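Local coordinates for protein bradyzoite pseudokinase 1 (Toxoplasma gondii, PDB 6M7Z) that is a divergent protein kinase homologue, named a pseudokinase, that lacks the glycine-rich loop and is probably involved in shaping membranes of the parasitophorous vacuole, at residues A[48-61]-A[71-83]. Sequence-based numbering, arbitrary orientation.
Sequences GSTTVNVRVPAREL and QQREGVSAKVRLI. With EDO (1,2-ethanediol), chain H.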
loop_
_atom_site.group_PDB
_atom_site.type_symbol
_atom_site.label_atom_id
_atom_site.label_comp_id
_atom_site.label_asym_id
_atom_site.label_seq_id
_atom_site.Cartn_x
_atom_site.Cartn_y
_atom_site.Cartn_z
ATOM N N GLY A 48 4.720 11.322 10.268
ATOM C CA GLY A 48 3.578 10.395 10.220
ATOM C C GLY A 48 3.849 9.138 11.040
ATOM O O GLY A 48 4.257 9.210 12.211
ATOM N N SER A 49 3.655 7.968 10.427
ATOM C CA SER A 49 3.884 6.702 11.112
ATOM C C SER A 49 5.363 6.296 10.995
ATOM O O SER A 49 6.101 6.747 10.126
ATOM C CB SER A 49 2.980 5.623 10.578
ATOM O OG SER A 49 3.270 5.314 9.227
ATOM N N THR A 50 5.772 5.398 11.890
ATOM C CA THR A 50 7.076 4.802 11.915
ATOM C C THR A 50 6.896 3.297 11.700
ATOM O O THR A 50 5.958 2.691 12.206
ATOM C CB THR A 50 7.728 5.129 13.254
ATOM O OG1 THR A 50 7.641 6.561 13.321
ATOM C CG2 THR A 50 9.124 4.564 13.426
ATOM N N THR A 51 7.797 2.723 10.904
ATOM C CA THR A 51 7.753 1.320 10.564
ATOM C C THR A 51 8.882 0.622 11.313
ATOM O O THR A 51 10.018 1.105 11.293
ATOM C CB THR A 51 7.873 1.107 9.052
ATOM O OG1 THR A 51 6.681 1.644 8.482
ATOM C CG2 THR A 51 8.025 -0.345 8.649
ATOM N N VAL A 52 8.551 -0.502 11.963
ATOM C CA VAL A 52 9.535 -1.358 12.575
ATOM C C VAL A 52 9.412 -2.747 11.949
ATOM O O VAL A 52 8.346 -3.348 12.032
ATOM C CB VAL A 52 9.343 -1.428 14.098
ATOM C CG1 VAL A 52 10.413 -2.295 14.729
ATOM C CG2 VAL A 52 9.331 -0.055 14.736
ATOM N N ASN A 53 10.506 -3.280 11.386
ATOM C CA ASN A 53 10.479 -4.643 10.853
ATOM C C ASN A 53 10.751 -5.629 11.982
ATOM O O ASN A 53 11.614 -5.386 12.800
ATOM C CB ASN A 53 11.502 -4.875 9.752
ATOM C CG ASN A 53 11.257 -3.996 8.549
ATOM O OD1 ASN A 53 10.163 -3.475 8.327
ATOM N ND2 ASN A 53 12.296 -3.812 7.760
ATOM N N VAL A 54 9.998 -6.741 11.997
ATOM C CA VAL A 54 10.280 -7.852 12.894
ATOM C C VAL A 54 10.480 -9.104 12.032
ATOM O O VAL A 54 9.522 -9.805 11.704
ATOM C CB VAL A 54 9.173 -8.031 13.943
ATOM C CG1 VAL A 54 9.546 -9.091 14.970
ATOM C CG2 VAL A 54 8.833 -6.716 14.623
ATOM N N ARG A 55 11.746 -9.367 11.674
ATOM C CA ARG A 55 12.115 -10.412 10.725
ATOM C C ARG A 55 11.886 -11.794 11.345
ATOM O O ARG A 55 11.622 -12.759 10.637
ATOM C CB ARG A 55 13.571 -10.236 10.282
ATOM C CG ARG A 55 13.789 -9.053 9.353
ATOM C CD ARG A 55 15.111 -9.034 8.624
ATOM N NE ARG A 55 15.188 -7.863 7.769
ATOM C CZ ARG A 55 14.610 -7.741 6.572
ATOM N NH1 ARG A 55 14.021 -8.793 6.028
ATOM N NH2 ARG A 55 14.614 -6.570 5.940
ATOM N N VAL A 56 12.013 -11.881 12.676
ATOM C CA VAL A 56 11.873 -13.124 13.406
ATOM C C VAL A 56 10.886 -12.912 14.550
ATOM O O VAL A 56 11.278 -12.702 15.691
ATOM C CB VAL A 56 13.250 -13.582 13.920
ATOM C CG1 VAL A 56 13.170 -14.883 14.710
ATOM C CG2 VAL A 56 14.238 -13.715 12.773
ATOM N N PRO A 57 9.566 -12.967 14.300
ATOM C CA PRO A 57 8.588 -12.780 15.368
ATOM C C PRO A 57 8.776 -13.837 16.466
ATOM O O PRO A 57 8.968 -15.023 16.145
ATOM C CB PRO A 57 7.227 -12.962 14.688
ATOM C CG PRO A 57 7.513 -12.778 13.213
ATOM C CD PRO A 57 8.932 -13.255 13.008
ATOM N N ALA A 58 8.694 -13.389 17.727
ATOM C CA ALA A 58 8.792 -14.236 18.903
ATOM C C ALA A 58 7.443 -14.909 19.171
ATOM O O ALA A 58 6.432 -14.564 18.548
ATOM C CB ALA A 58 9.230 -13.401 20.079
ATOM N N ARG A 59 7.440 -15.850 20.124
ATOM C CA ARG A 59 6.280 -16.698 20.452
ATOM C C ARG A 59 5.051 -15.822 20.761
ATOM O O ARG A 59 3.952 -16.094 20.271
ATOM C CB ARG A 59 6.662 -17.629 21.612
ATOM C CG ARG A 59 5.524 -18.457 22.200
ATOM C CD ARG A 59 4.816 -19.400 21.245
ATOM N NE ARG A 59 5.731 -20.214 20.459
ATOM C CZ ARG A 59 5.523 -20.581 19.202
ATOM N NH1 ARG A 59 6.459 -21.242 18.543
ATOM N NH2 ARG A 59 4.381 -20.308 18.594
ATOM N N GLU A 60 5.232 -14.763 21.564
ATOM C CA GLU A 60 4.094 -13.956 22.039
ATOM C C GLU A 60 3.423 -13.236 20.859
ATOM O O GLU A 60 2.200 -13.111 20.803
ATOM C CB GLU A 60 4.551 -12.971 23.117
ATOM C CG GLU A 60 5.045 -13.636 24.394
ATOM C CD GLU A 60 3.986 -14.053 25.411
ATOM O OE1 GLU A 60 2.800 -13.679 25.243
ATOM O OE2 GLU A 60 4.345 -14.790 26.341
ATOM N N LEU A 61 4.229 -12.783 19.901
ATOM C CA LEU A 61 3.713 -12.055 18.752
ATOM C C LEU A 61 3.050 -13.026 17.765
ATOM O O LEU A 61 2.005 -12.702 17.172
ATOM C CB LEU A 61 4.850 -11.259 18.100
ATOM C CG LEU A 61 4.400 -10.192 17.101
ATOM C CD1 LEU A 61 3.365 -9.250 17.703
ATOM C CD2 LEU A 61 5.586 -9.391 16.579
ATOM N N GLN A 71 3.893 -17.529 7.491
ATOM C CA GLN A 71 3.889 -16.139 7.921
ATOM C C GLN A 71 5.048 -15.879 8.892
ATOM O O GLN A 71 5.693 -14.850 8.816
ATOM C CB GLN A 71 2.549 -15.782 8.565
ATOM C CG GLN A 71 1.422 -15.491 7.573
ATOM C CD GLN A 71 0.095 -15.354 8.289
ATOM O OE1 GLN A 71 -0.236 -16.141 9.168
ATOM N NE2 GLN A 71 -0.683 -14.338 7.944
ATOM N N GLN A 72 5.300 -16.814 9.807
ATOM C CA GLN A 72 6.441 -16.726 10.753
ATOM C C GLN A 72 7.745 -16.540 9.970
ATOM O O GLN A 72 8.588 -15.759 10.370
ATOM C CB GLN A 72 6.537 -17.992 11.608
ATOM C CG GLN A 72 6.902 -17.800 13.074
ATOM C CD GLN A 72 6.742 -19.099 13.844
ATOM O OE1 GLN A 72 5.996 -20.023 13.479
ATOM N NE2 GLN A 72 7.440 -19.178 14.962
ATOM N N ARG A 73 7.894 -17.280 8.862
ATOM C CA ARG A 73 9.120 -17.298 8.059
ATOM C C ARG A 73 9.249 -16.001 7.248
ATOM O O ARG A 73 10.348 -15.539 7.028
ATOM C CB ARG A 73 9.152 -18.529 7.134
ATOM C CG ARG A 73 9.560 -19.828 7.813
ATOM C CD ARG A 73 9.752 -21.003 6.863
ATOM N NE ARG A 73 8.818 -22.111 7.078
ATOM C CZ ARG A 73 7.699 -22.321 6.378
ATOM N NH1 ARG A 73 7.483 -21.647 5.259
ATOM N NH2 ARG A 73 6.838 -23.251 6.760
ATOM N N GLU A 74 8.120 -15.440 6.794
ATOM C CA GLU A 74 8.075 -14.196 6.024
ATOM C C GLU A 74 8.486 -12.995 6.897
ATOM O O GLU A 74 9.073 -12.049 6.388
ATOM C CB GLU A 74 6.667 -13.914 5.496
ATOM C CG GLU A 74 6.197 -14.791 4.366
ATOM C CD GLU A 74 4.766 -14.534 3.895
ATOM O OE1 GLU A 74 4.111 -13.556 4.379
ATOM O OE2 GLU A 74 4.307 -15.307 3.016
ATOM N N GLY A 75 8.147 -13.038 8.195
ATOM C CA GLY A 75 8.300 -11.915 9.118
ATOM C C GLY A 75 7.124 -10.954 9.037
ATOM O O GLY A 75 6.283 -11.090 8.160
ATOM N N VAL A 76 7.069 -9.985 9.961
ATOM C CA VAL A 76 6.025 -8.960 9.951
ATOM C C VAL A 76 6.666 -7.583 10.117
ATOM O O VAL A 76 7.793 -7.440 10.568
ATOM C CB VAL A 76 4.951 -9.186 11.035
ATOM C CG1 VAL A 76 4.284 -10.547 10.898
ATOM C CG2 VAL A 76 5.493 -8.985 12.444
ATOM N N SER A 77 5.902 -6.568 9.743
ATOM C CA SER A 77 6.253 -5.184 10.027
ATOM C C SER A 77 5.114 -4.512 10.796
ATOM O O SER A 77 3.955 -4.862 10.665
ATOM C CB SER A 77 6.590 -4.441 8.768
ATOM O OG SER A 77 5.489 -4.486 7.878
ATOM N N ALA A 78 5.497 -3.574 11.654
ATOM C CA ALA A 78 4.565 -2.835 12.483
ATOM C C ALA A 78 4.620 -1.356 12.086
ATOM O O ALA A 78 5.679 -0.761 11.974
ATOM C CB ALA A 78 4.907 -3.028 13.933
ATOM N N LYS A 79 3.447 -0.795 11.822
ATOM C CA LYS A 79 3.257 0.620 11.608
ATOM C C LYS A 79 2.758 1.215 12.924
ATOM O O LYS A 79 1.680 0.858 13.401
ATOM C CB LYS A 79 2.248 0.799 10.467
ATOM C CG LYS A 79 2.419 2.051 9.648
ATOM C CD LYS A 79 1.443 2.179 8.475
ATOM C CE LYS A 79 1.648 1.190 7.347
ATOM N NZ LYS A 79 0.403 0.970 6.570
ATOM N N VAL A 80 3.534 2.113 13.516
ATOM C CA VAL A 80 3.205 2.664 14.825
ATOM C C VAL A 80 2.991 4.177 14.705
ATOM O O VAL A 80 3.677 4.846 13.938
ATOM C CB VAL A 80 4.284 2.333 15.866
ATOM C CG1 VAL A 80 4.570 0.857 15.870
ATOM C CG2 VAL A 80 5.567 3.084 15.658
ATOM N N ARG A 81 2.021 4.693 15.460
ATOM C CA ARG A 81 1.729 6.119 15.533
ATOM C C ARG A 81 1.515 6.496 17.003
ATOM O O ARG A 81 0.885 5.751 17.777
ATOM C CB ARG A 81 0.462 6.500 14.761
ATOM C CG ARG A 81 0.605 6.614 13.247
ATOM C CD ARG A 81 -0.612 7.175 12.560
ATOM N NE ARG A 81 -0.347 7.927 11.328
ATOM C CZ ARG A 81 -0.375 7.412 10.100
ATOM N NH1 ARG A 81 -0.430 6.098 9.941
ATOM N NH2 ARG A 81 -0.395 8.212 9.043
ATOM N N LEU A 82 2.018 7.677 17.367
ATOM C CA LEU A 82 1.825 8.238 18.681
ATOM C C LEU A 82 0.364 8.687 18.814
ATOM O O LEU A 82 -0.142 9.398 17.956
ATOM C CB LEU A 82 2.784 9.417 18.835
ATOM C CG LEU A 82 3.063 9.871 20.268
ATOM C CD1 LEU A 82 3.813 8.797 21.051
ATOM C CD2 LEU A 82 3.818 11.194 20.280
ATOM N N ILE A 83 -0.314 8.231 19.871
ATOM C CA ILE A 83 -1.677 8.674 20.173
ATOM C C ILE A 83 -1.636 10.151 20.590
ATOM O O ILE A 83 -0.891 10.533 21.486
ATOM C CB ILE A 83 -2.318 7.807 21.267
ATOM C CG1 ILE A 83 -2.586 6.382 20.756
ATOM C CG2 ILE A 83 -3.581 8.477 21.798
ATOM C CD1 ILE A 83 -2.922 5.387 21.871
HETATM C C1 EDO H . -1.350 3.475 13.060
HETATM O O1 EDO H . -0.512 2.491 13.698
HETATM C C2 EDO H . -0.905 3.631 11.607
HETATM O O2 EDO H . -1.707 4.571 10.874
HETATM O O HOH W 1 3.476 9.300 15.368
HETATM O O HOH W 2 10.954 -15.098 10.248
#
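S49 lies across the guanidinium of R81, its CB 3.4 Å above the plane and offset toward the rim. The serine's chi1 of 65° sets OG between its own N and carbonyl carbon and brings it alongside the aliphatic stem of K79, with S49 OG 3.4 Å from K79 CG. The charged groups of both basic residues have their strongest polar partners outside the two segments: K79 NZ forms a salt bridge with E94 and a hydrogen bond with H126, R81 NH2 a salt bridge with D189. From T50 onward the two strands show how an antiparallel ladder is built. T50 and V80 exchange two nearly straight backbone hydrogen bonds, the shorter being V80 N to T50 O at 2.8 Å, while V80 CG2 meets T50 CB at 3.8 Å. T51 faces K79 in a non-hydrogen-bonded pair, and T51 CA approaches A78 O in a CA-H...O contact. V52 and A78 form the next hydrogen-bonded pair, their side chains on the face that helix 33-39 covers. Here strand 50-54 borders the kinase N-lobe sheet and strand 76-82 runs inside it; the K79–E94 salt bridge is consistent with the strand-lysine to helix-glutamate pair of protein kinases. N53 OD1 reaches S77 CB at 3.7 Å, on the face of T51 and K79, opposite that of V52 and A78. V54 and V76 complete the ladder with another two hydrogen bonds, V54 N lying 2.7 Å from V76 O. Past the strand, P57 CD rests against Q72 O (3.7 Å), and L61 CD2 meets V76 CG2 tip to tip at 4.2 Å.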